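Local coordinates for phosphoglycerol transferase (Streptococcus pyogenes, PDB 5U9Z), which probably transfers glycerol phosphate onto a streptococcal rhamnose polysaccharide, using a manganese-binding domain of the alkaline phosphatase superfamily, at residues Y42-S47 with S201-Q206; G86-M91 with G268-G273; E46-P51 with L289-I294. One frame throughout, in Å; residues are numbered along the deposited sequence.

Interaction 1 (Y42-S47 with S201-Q206); sequences YLLSES and SVITMQ. With MN (manganese (II) ion), chain C.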
loop_
_atom_site.group_PDB
_atom_site.type_symbol
_atom_site.label_atom_id
_atom_site.label_comp_id
_atom_site.label_asym_id
_atom_site.label_seq_id
_atom_site.Cartn_x
_atom_site.Cartn_y
_atom_site.Cartn_z
ATOM N N TYR A 42 6.513 -3.926 1.583
ATOM C CA TYR A 42 5.243 -3.203 1.576
ATOM C C TYR A 42 4.831 -2.972 3.026
ATOM O O TYR A 42 4.551 -3.923 3.761
ATOM C CB TYR A 42 4.172 -3.971 0.807
ATOM C CG TYR A 42 4.240 -3.797 -0.697
ATOM C CD1 TYR A 42 5.397 -3.336 -1.314
ATOM C CD2 TYR A 42 3.143 -4.084 -1.500
ATOM C CE1 TYR A 42 5.460 -3.176 -2.683
ATOM C CE2 TYR A 42 3.198 -3.924 -2.871
ATOM C CZ TYR A 42 4.362 -3.470 -3.456
ATOM O OH TYR A 42 4.430 -3.306 -4.819
ATOM N N LEU A 43 4.803 -1.707 3.435
ATOM C CA LEU A 43 4.657 -1.331 4.838
ATOM C C LEU A 43 3.400 -0.477 4.990
ATOM O O LEU A 43 3.409 0.722 4.687
ATOM C CB LEU A 43 5.908 -0.596 5.315
ATOM C CG LEU A 43 6.094 -0.305 6.802
ATOM C CD1 LEU A 43 5.867 -1.535 7.658
ATOM C CD2 LEU A 43 7.504 0.228 7.020
ATOM N N LEU A 44 2.321 -1.103 5.455
ATOM C CA LEU A 44 1.060 -0.417 5.719
ATOM C C LEU A 44 1.120 0.149 7.133
ATOM O O LEU A 44 1.064 -0.602 8.112
ATOM C CB LEU A 44 -0.116 -1.380 5.552
ATOM C CG LEU A 44 -1.538 -0.810 5.541
ATOM C CD1 LEU A 44 -2.509 -1.857 5.005
ATOM C CD2 LEU A 44 -1.986 -0.355 6.920
ATOM N N SER A 45 1.240 1.472 7.238
ATOM C CA SER A 45 1.293 2.152 8.533
ATOM C C SER A 45 -0.133 2.521 8.927
ATOM O O SER A 45 -0.695 3.503 8.433
ATOM C CB SER A 45 2.197 3.377 8.458
ATOM O OG SER A 45 2.384 3.959 9.739
ATOM N N GLU A 46 -0.712 1.734 9.830
ATOM C CA GLU A 46 -2.121 1.858 10.191
ATOM C C GLU A 46 -2.469 3.283 10.601
ATOM O O GLU A 46 -1.846 3.855 11.502
ATOM C CB GLU A 46 -2.441 0.878 11.326
ATOM C CG GLU A 46 -3.824 1.033 11.952
ATOM C CD GLU A 46 -4.940 0.877 10.945
ATOM O OE1 GLU A 46 -5.710 1.841 10.749
ATOM O OE2 GLU A 46 -5.039 -0.209 10.342
ATOM N N SER A 47 -3.461 3.857 9.917
ATOM C CA SER A 47 -4.076 5.137 10.274
ATOM C C SER A 47 -3.104 6.317 10.221
ATOM O O SER A 47 -3.359 7.351 10.845
ATOM C CB SER A 47 -4.722 5.066 11.664
ATOM O OG SER A 47 -5.790 4.131 11.692
ATOM N N SER A 201 5.266 -8.192 3.404
ATOM C CA SER A 201 3.958 -7.545 3.482
ATOM C C SER A 201 3.670 -7.283 4.955
ATOM O O SER A 201 3.441 -8.222 5.726
ATOM C CB SER A 201 2.870 -8.407 2.846
ATOM O OG SER A 201 1.636 -7.711 2.815
ATOM N N VAL A 202 3.688 -6.010 5.341
ATOM C CA VAL A 202 3.633 -5.601 6.737
ATOM C C VAL A 202 2.373 -4.777 6.966
ATOM O O VAL A 202 2.031 -3.905 6.159
ATOM C CB VAL A 202 4.890 -4.795 7.130
ATOM C CG1 VAL A 202 4.906 -4.514 8.626
ATOM C CG2 VAL A 202 6.153 -5.537 6.711
ATOM N N ILE A 203 1.686 -5.056 8.073
ATOM C CA ILE A 203 0.511 -4.304 8.502
ATOM C C ILE A 203 0.700 -3.997 9.982
ATOM O O ILE A 203 0.584 -4.895 10.825
ATOM C CB ILE A 203 -0.797 -5.075 8.268
ATOM C CG1 ILE A 203 -0.888 -5.559 6.821
ATOM C CG2 ILE A 203 -2.006 -4.204 8.613
ATOM C CD1 ILE A 203 -0.365 -6.969 6.612
ATOM N N THR A 204 0.985 -2.737 10.300
ATOM C CA THR A 204 1.249 -2.333 11.673
ATOM C C THR A 204 -0.050 -2.293 12.480
ATOM O O THR A 204 -1.150 -2.496 11.955
ATOM C CB THR A 204 1.941 -0.970 11.704
ATOM O OG1 THR A 204 1.018 0.043 11.285
ATOM C CG2 THR A 204 3.157 -0.956 10.786
HETATM N N MSE A 205 0.082 -2.026 13.779
HETATM C CA MSE A 205 -1.068 -1.959 14.681
HETATM C C MSE A 205 -0.982 -0.846 15.730
HETATM O O MSE A 205 -1.970 -0.559 16.405
HETATM C CB MSE A 205 -1.248 -3.298 15.405
HETATM C CG MSE A 205 -2.112 -4.295 14.659
HETATM SE SE MSE A 205 -3.992 -3.754 14.541
HETATM C CE MSE A 205 -4.586 -4.230 16.338
ATOM N N GLN A 206 0.187 -0.217 15.866
ATOM C CA GLN A 206 0.393 0.737 16.954
ATOM C C GLN A 206 -0.682 1.819 16.971
ATOM O O GLN A 206 -1.232 2.149 18.027
ATOM C CB GLN A 206 1.778 1.376 16.842
ATOM C CG GLN A 206 2.104 2.334 17.989
ATOM C CD GLN A 206 3.414 3.062 17.791
ATOM O OE1 GLN A 206 4.487 2.463 17.846
ATOM N NE2 GLN A 206 3.333 4.364 17.553
HETATM MN MN MN C . -6.567 0.532 9.077
HETATM O O HOH W 1 -4.124 -2.676 11.185
HETATM O O HOH W 2 -8.178 -0.252 10.507
#
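Y42, L43 and L44 pair in register with S201, V202 and I203 as parallel strands, whose short axes lie 4.8 Å apart and diverge by 8°. V202 N donates to Y42 O (2.8 Å), and L44 N in turn reaches V202 O (2.9 Å) from above the carbonyl plane. T204 N closes the run with an almost straight bond to L44 O (3.1 Å). On one face of the sheet the isobutyl group of L43 lies alongside V202, pointing the same way; its CD1 presses tightly on V202 CG1 (3.3 Å), beneath Y185, V184 and I188 of helix 181-191. Strands 39-45 and 199-203 are neighbours in the central sheet of the alkaline phosphatase-like fold, where metal ligands gather at the C-terminal strand ends. There the pairing passes from backbone to side chain. T204 holds OG1 between its own N and carbonyl carbon (chi1 69°), from where it accepts E46 N at 2.8 Å and 168°. E46 bends at chi2 and grips the manganese ion with both carboxylate oxygens, OE2 at 2.1 Å and OE1 at 2.3 Å. A water donates to both E46 OE2 and T204 O, bridging the ligand to the neighbouring chain segment.

Interaction 2 (G86-M91 with G268-G273); sequences GGTANM and GDHLPG. With MN (manganese (II) ion), chain C.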
loop_
_atom_site.group_PDB
_atom_site.type_symbol
_atom_site.label_atom_id
_atom_site.label_comp_id
_atom_site.label_asym_id
_atom_site.label_seq_id
_atom_site.Cartn_x
_atom_site.Cartn_y
_atom_site.Cartn_z
ATOM N N GLY A 86 -11.191 3.139 8.533
ATOM C CA GLY A 86 -11.238 1.692 8.440
ATOM C C GLY A 86 -11.041 1.257 7.006
ATOM O O GLY A 86 -10.817 2.075 6.109
ATOM N N GLY A 87 -11.135 -0.054 6.800
ATOM C CA GLY A 87 -10.928 -0.639 5.489
ATOM C C GLY A 87 -9.512 -1.086 5.213
ATOM O O GLY A 87 -9.160 -1.284 4.046
ATOM N N THR A 88 -8.697 -1.264 6.256
ATOM C CA THR A 88 -7.292 -1.634 6.123
ATOM C C THR A 88 -7.039 -2.654 5.012
ATOM O O THR A 88 -6.284 -2.392 4.068
ATOM C CB THR A 88 -6.802 -2.185 7.467
ATOM O OG1 THR A 88 -7.245 -1.326 8.528
ATOM C CG2 THR A 88 -5.275 -2.298 7.489
ATOM N N ALA A 89 -7.671 -3.825 5.108
ATOM C CA ALA A 89 -7.320 -4.933 4.226
ATOM C C ALA A 89 -7.664 -4.661 2.769
ATOM O O ALA A 89 -7.126 -5.336 1.886
ATOM C CB ALA A 89 -8.014 -6.211 4.692
ATOM N N ASN A 90 -8.543 -3.695 2.493
ATOM C CA ASN A 90 -8.892 -3.386 1.109
ATOM C C ASN A 90 -7.772 -2.625 0.410
ATOM O O ASN A 90 -7.496 -2.864 -0.772
ATOM C CB ASN A 90 -10.193 -2.585 1.065
ATOM C CG ASN A 90 -11.395 -3.419 1.446
ATOM O OD1 ASN A 90 -11.429 -4.625 1.195
ATOM N ND2 ASN A 90 -12.391 -2.785 2.057
HETATM N N MSE A 91 -7.124 -1.703 1.109
HETATM C CA MSE A 91 -5.971 -1.019 0.541
HETATM C C MSE A 91 -4.848 -2.036 0.370
HETATM O O MSE A 91 -4.183 -2.076 -0.664
HETATM C CB MSE A 91 -5.530 0.149 1.425
HETATM C CG MSE A 91 -6.116 1.501 1.003
HETATM SE SE MSE A 91 -8.072 1.587 1.043
HETATM C CE MSE A 91 -8.332 1.371 2.964
ATOM N N GLY A 268 0.007 5.214 4.651
ATOM C CA GLY A 268 -1.123 5.060 5.549
ATOM C C GLY A 268 -2.333 4.563 4.775
ATOM O O GLY A 268 -2.606 5.014 3.665
ATOM N N ASP A 269 -3.048 3.606 5.368
ATOM C CA ASP A 269 -4.185 3.031 4.659
ATOM C C ASP A 269 -5.376 3.985 4.639
ATOM O O ASP A 269 -6.130 4.006 3.658
ATOM C CB ASP A 269 -4.569 1.680 5.271
ATOM C CG ASP A 269 -4.892 1.765 6.745
ATOM O OD1 ASP A 269 -4.447 2.725 7.405
ATOM O OD2 ASP A 269 -5.599 0.860 7.245
ATOM N N HIS A 270 -5.540 4.803 5.677
ATOM C CA HIS A 270 -6.670 5.721 5.768
ATOM C C HIS A 270 -6.439 6.669 6.935
ATOM O O HIS A 270 -5.642 6.389 7.833
ATOM C CB HIS A 270 -7.987 4.964 5.963
ATOM C CG HIS A 270 -7.960 4.017 7.120
ATOM N ND1 HIS A 270 -7.993 4.440 8.431
ATOM C CD2 HIS A 270 -7.880 2.666 7.163
ATOM C CE1 HIS A 270 -7.940 3.391 9.232
ATOM N NE2 HIS A 270 -7.867 2.303 8.488
ATOM N N LEU A 271 -7.165 7.784 6.925
ATOM C CA LEU A 271 -7.137 8.680 8.068
ATOM C C LEU A 271 -7.732 7.993 9.298
ATOM O O LEU A 271 -8.602 7.125 9.174
ATOM C CB LEU A 271 -7.921 9.957 7.775
ATOM C CG LEU A 271 -7.157 11.098 7.107
ATOM C CD1 LEU A 271 -6.873 10.791 5.644
ATOM C CD2 LEU A 271 -7.936 12.395 7.247
ATOM N N PRO A 272 -7.291 8.365 10.497
ATOM C CA PRO A 272 -7.982 7.894 11.702
ATOM C C PRO A 272 -9.386 8.473 11.767
ATOM O O PRO A 272 -9.654 9.570 11.272
ATOM C CB PRO A 272 -7.106 8.416 12.845
ATOM C CG PRO A 272 -6.467 9.644 12.272
ATOM C CD PRO A 272 -6.219 9.325 10.823
ATOM N N GLY A 273 -10.289 7.718 12.386
ATOM C CA GLY A 273 -11.686 8.108 12.438
ATOM C C GLY A 273 -12.028 9.038 13.585
ATOM O O GLY A 273 -13.160 9.037 14.071
HETATM MN MN MN C . -6.567 0.532 9.077
HETATM O O HOH W 2 -8.178 -0.252 10.507
#
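T88 and D269 meet at the manganese ion, and with H270 they supply three of its protein ligands from two distant parts of the chain. D269 OD2 binds at 2.1 Å and H270 NE2 at 2.3 Å, while T88 OG1 and a water bind beside them; E46 completes the site. T88 OG1 and D269 OD2 stand 3.0 Å apart as co-ligands, joined through the metal and not by a hydrogen bond. The T88 hydroxyl reaches the ion by lying beside its own backbone N (chi1 -46°) on the first turn of helix 88-97.

Packing against the imidazole is the second kind of contact. G86 lies over one face of the H270 ring in a CH-pi contact, its CA 3.7 Å from the ring centroid and 24° off the normal. D269 OD1 sits over the opposite face, towards the rim, and T88 OG1 lies at the edge near the ring plane. On the helix, the selenomethionine M91 bends at chi2 and chi3, and its CE touches D269 O at 3.5 Å.

Hydrogen bonds steady two of the ligands. H270 ND1 donates to L271 O (2.9 Å, 166°), close to the ring plane, and D269 OD1 accepts S47 N, so both side chains have their metal-free atom engaged.

The site resembles that of lipoteichoic acid synthases, where the corresponding threonine is the nucleophile, so a similar role is probable here. H270 ND1 donates to L271 O while NE2 binds manganese; the bond from ND1, in the second shell, helps fix the ring's rotation. Metal coordination and the second-shell bonds of H270 and D269 thus jointly fix these two ligands.

Interaction 3 (E46-P51 with L289-I294); sequences ESLSDP and LTDYFI. With MN (manganese (II) ion), chain C.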
loop_
_atom_site.group_PDB
_atom_site.type_symbol
_atom_site.label_atom_id
_atom_site.label_comp_id
_atom_site.label_asym_id
_atom_site.label_seq_id
_atom_site.Cartn_x
_atom_site.Cartn_y
_atom_site.Cartn_z
ATOM N N GLU A 46 -0.712 1.734 9.830
ATOM C CA GLU A 46 -2.121 1.858 10.191
ATOM C C GLU A 46 -2.469 3.283 10.601
ATOM O O GLU A 46 -1.846 3.855 11.502
ATOM C CB GLU A 46 -2.441 0.878 11.326
ATOM C CG GLU A 46 -3.824 1.033 11.952
ATOM C CD GLU A 46 -4.940 0.877 10.945
ATOM O OE1 GLU A 46 -5.710 1.841 10.749
ATOM O OE2 GLU A 46 -5.039 -0.209 10.342
ATOM N N SER A 47 -3.461 3.857 9.917
ATOM C CA SER A 47 -4.076 5.137 10.274
ATOM C C SER A 47 -3.104 6.317 10.221
ATOM O O SER A 47 -3.359 7.351 10.845
ATOM C CB SER A 47 -4.722 5.066 11.664
ATOM O OG SER A 47 -5.790 4.131 11.692
ATOM N N LEU A 48 -2.006 6.214 9.470
ATOM C CA LEU A 48 -1.005 7.277 9.422
ATOM C C LEU A 48 -1.395 8.310 8.371
ATOM O O LEU A 48 -1.542 7.976 7.190
ATOM C CB LEU A 48 0.385 6.713 9.120
ATOM C CG LEU A 48 1.515 7.752 9.122
ATOM C CD1 LEU A 48 2.762 7.210 9.796
ATOM C CD2 LEU A 48 1.841 8.207 7.705
ATOM N N SER A 49 -1.546 9.564 8.798
ATOM C CA SER A 49 -1.895 10.649 7.889
ATOM C C SER A 49 -1.615 11.975 8.582
ATOM O O SER A 49 -2.087 12.201 9.700
ATOM C CB SER A 49 -3.364 10.548 7.470
ATOM O OG SER A 49 -3.645 11.389 6.365
ATOM N N ASP A 50 -0.860 12.844 7.920
ATOM C CA ASP A 50 -0.410 14.088 8.537
ATOM C C ASP A 50 -1.600 14.973 8.896
ATOM O O ASP A 50 -2.312 15.434 7.989
ATOM C CB ASP A 50 0.531 14.836 7.595
ATOM C CG ASP A 50 1.276 15.970 8.286
ATOM O OD1 ASP A 50 0.728 16.557 9.243
ATOM O OD2 ASP A 50 2.417 16.272 7.872
ATOM N N PRO A 51 -1.851 15.251 10.181
ATOM C CA PRO A 51 -2.985 16.123 10.529
ATOM C C PRO A 51 -2.824 17.560 10.056
ATOM O O PRO A 51 -3.783 18.335 10.165
ATOM C CB PRO A 51 -3.041 16.044 12.061
ATOM C CG PRO A 51 -1.686 15.595 12.479
ATOM C CD PRO A 51 -1.175 14.724 11.380
ATOM N N LEU A 289 -7.108 11.336 1.946
ATOM C CA LEU A 289 -5.769 11.501 1.384
ATOM C C LEU A 289 -4.750 11.240 2.485
ATOM O O LEU A 289 -4.689 11.986 3.467
ATOM C CB LEU A 289 -5.590 12.898 0.785
ATOM C CG LEU A 289 -6.524 13.262 -0.371
ATOM C CD1 LEU A 289 -6.286 14.701 -0.791
ATOM C CD2 LEU A 289 -6.333 12.316 -1.555
ATOM N N THR A 290 -3.966 10.176 2.326
ATOM C CA THR A 290 -2.909 9.816 3.261
ATOM C C THR A 290 -1.548 10.082 2.623
ATOM O O THR A 290 -1.441 10.530 1.479
ATOM C CB THR A 290 -3.024 8.347 3.681
ATOM O OG1 THR A 290 -2.728 7.502 2.561
ATOM C CG2 THR A 290 -4.420 8.036 4.204
ATOM N N ASP A 291 -0.498 9.784 3.379
ATOM C CA ASP A 291 0.875 9.998 2.951
ATOM C C ASP A 291 1.500 8.688 2.489
ATOM O O ASP A 291 1.204 7.614 3.022
ATOM C CB ASP A 291 1.706 10.588 4.092
ATOM C CG ASP A 291 1.148 11.902 4.600
ATOM O OD1 ASP A 291 1.361 12.937 3.934
ATOM O OD2 ASP A 291 0.481 11.898 5.657
ATOM N N TYR A 292 2.377 8.787 1.492
ATOM C CA TYR A 292 3.122 7.629 1.024
ATOM C C TYR A 292 4.497 8.082 0.559
ATOM O O TYR A 292 4.708 9.248 0.216
ATOM C CB TYR A 292 2.393 6.901 -0.117
ATOM C CG TYR A 292 2.715 7.446 -1.495
ATOM C CD1 TYR A 292 3.782 6.942 -2.236
ATOM C CD2 TYR A 292 1.955 8.462 -2.055
ATOM C CE1 TYR A 292 4.081 7.442 -3.490
ATOM C CE2 TYR A 292 2.244 8.965 -3.309
ATOM C CZ TYR A 292 3.309 8.454 -4.021
ATOM O OH TYR A 292 3.602 8.954 -5.270
ATOM N N PHE A 293 5.436 7.137 0.555
ATOM C CA PHE A 293 6.717 7.337 -0.103
ATOM C C PHE A 293 7.269 5.984 -0.531
ATOM O O PHE A 293 6.997 4.958 0.099
ATOM C CB PHE A 293 7.726 8.078 0.793
ATOM C CG PHE A 293 8.084 7.351 2.065
ATOM C CD1 PHE A 293 8.941 6.261 2.046
ATOM C CD2 PHE A 293 7.590 7.784 3.282
ATOM C CE1 PHE A 293 9.275 5.602 3.216
ATOM C CE2 PHE A 293 7.924 7.131 4.456
ATOM C CZ PHE A 293 8.769 6.041 4.422
ATOM N N ILE A 294 8.032 5.998 -1.619
ATOM C CA ILE A 294 8.745 4.828 -2.117
ATOM C C ILE A 294 10.229 5.140 -1.982
ATOM O O ILE A 294 10.754 6.014 -2.684
ATOM C CB ILE A 294 8.369 4.498 -3.567
ATOM C CG1 ILE A 294 6.849 4.366 -3.711
ATOM C CG2 ILE A 294 9.058 3.215 -4.008
ATOM C CD1 ILE A 294 6.372 4.240 -5.139
HETATM MN MN MN C . -6.567 0.532 9.077
HETATM O O HOH W 2 -8.178 -0.252 10.507
#
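D291 points from its strand towards the loop 46-51 and receives the backbone of D50 on one carboxylate oxygen. With CG beside its own backbone N (chi1 -58°), D291 brings OD2 to 2.8 Å from D50 N. The bond bends to 155° at the hydrogen, and the donor meets OD2 nearly along its C-O axis. The same oxygen lies 3.5 Å from S49 CA, so the carboxylate rests against the loop backbone at S49 and D50. D291 OD1 forms salt bridges with R53 and K71.

L48 approaches the base of this acid: its CD2 lies 4.3 Å from D291 CB, while the side chain also touches I67 of helix 65-73. S49 meets the strand backbone through OG. That atom, anti to the backbone N (chi1 -166°), lies 3.1 Å from L289 O and packs against T290 CA. T290 meets the loop through carbon, with its CB 3.8 Å from L48 O; its hydroxyl bonds to G268 O at the end of the neighbouring strand.

The strand concerned belongs to the central sheet and runs antiparallel to its neighbours 262-268 and 75-80. The contact joins the loop that follows E46 to this strand, a few residues beyond the metal ligand. D50 OD1 accepts D52 N; D50 OD2 lies 5.3 Å from D291 OD1, not in contact with it.

In a buried place such as this, the negative charge of D291 is probably balanced by R53 and K71. Because OD2 accepts D50 N while OD1 makes the salt bridges to those two cations, the loop's course is tied to the sheet through charge as well as packing.

In the fold
All three contacts are buried, yet their chemistry follows their place in the fold. Interaction 1 is regular sheet pairing between neighbouring strands that becomes side-chain bonding at the strand ends; interaction 2 joins a helix start to a loop largely through manganese and ring packing; interaction 3 sets an irregular loop against the start of a strand, chiefly through one carboxylate and the packing around it. E46 and S47 belong to both interactions 1 and 3, so one chain segment leaves the sheet, supplies a metal ligand and is then fastened further on. Interaction 2 touches both of the others, through bonds at S47 and T290.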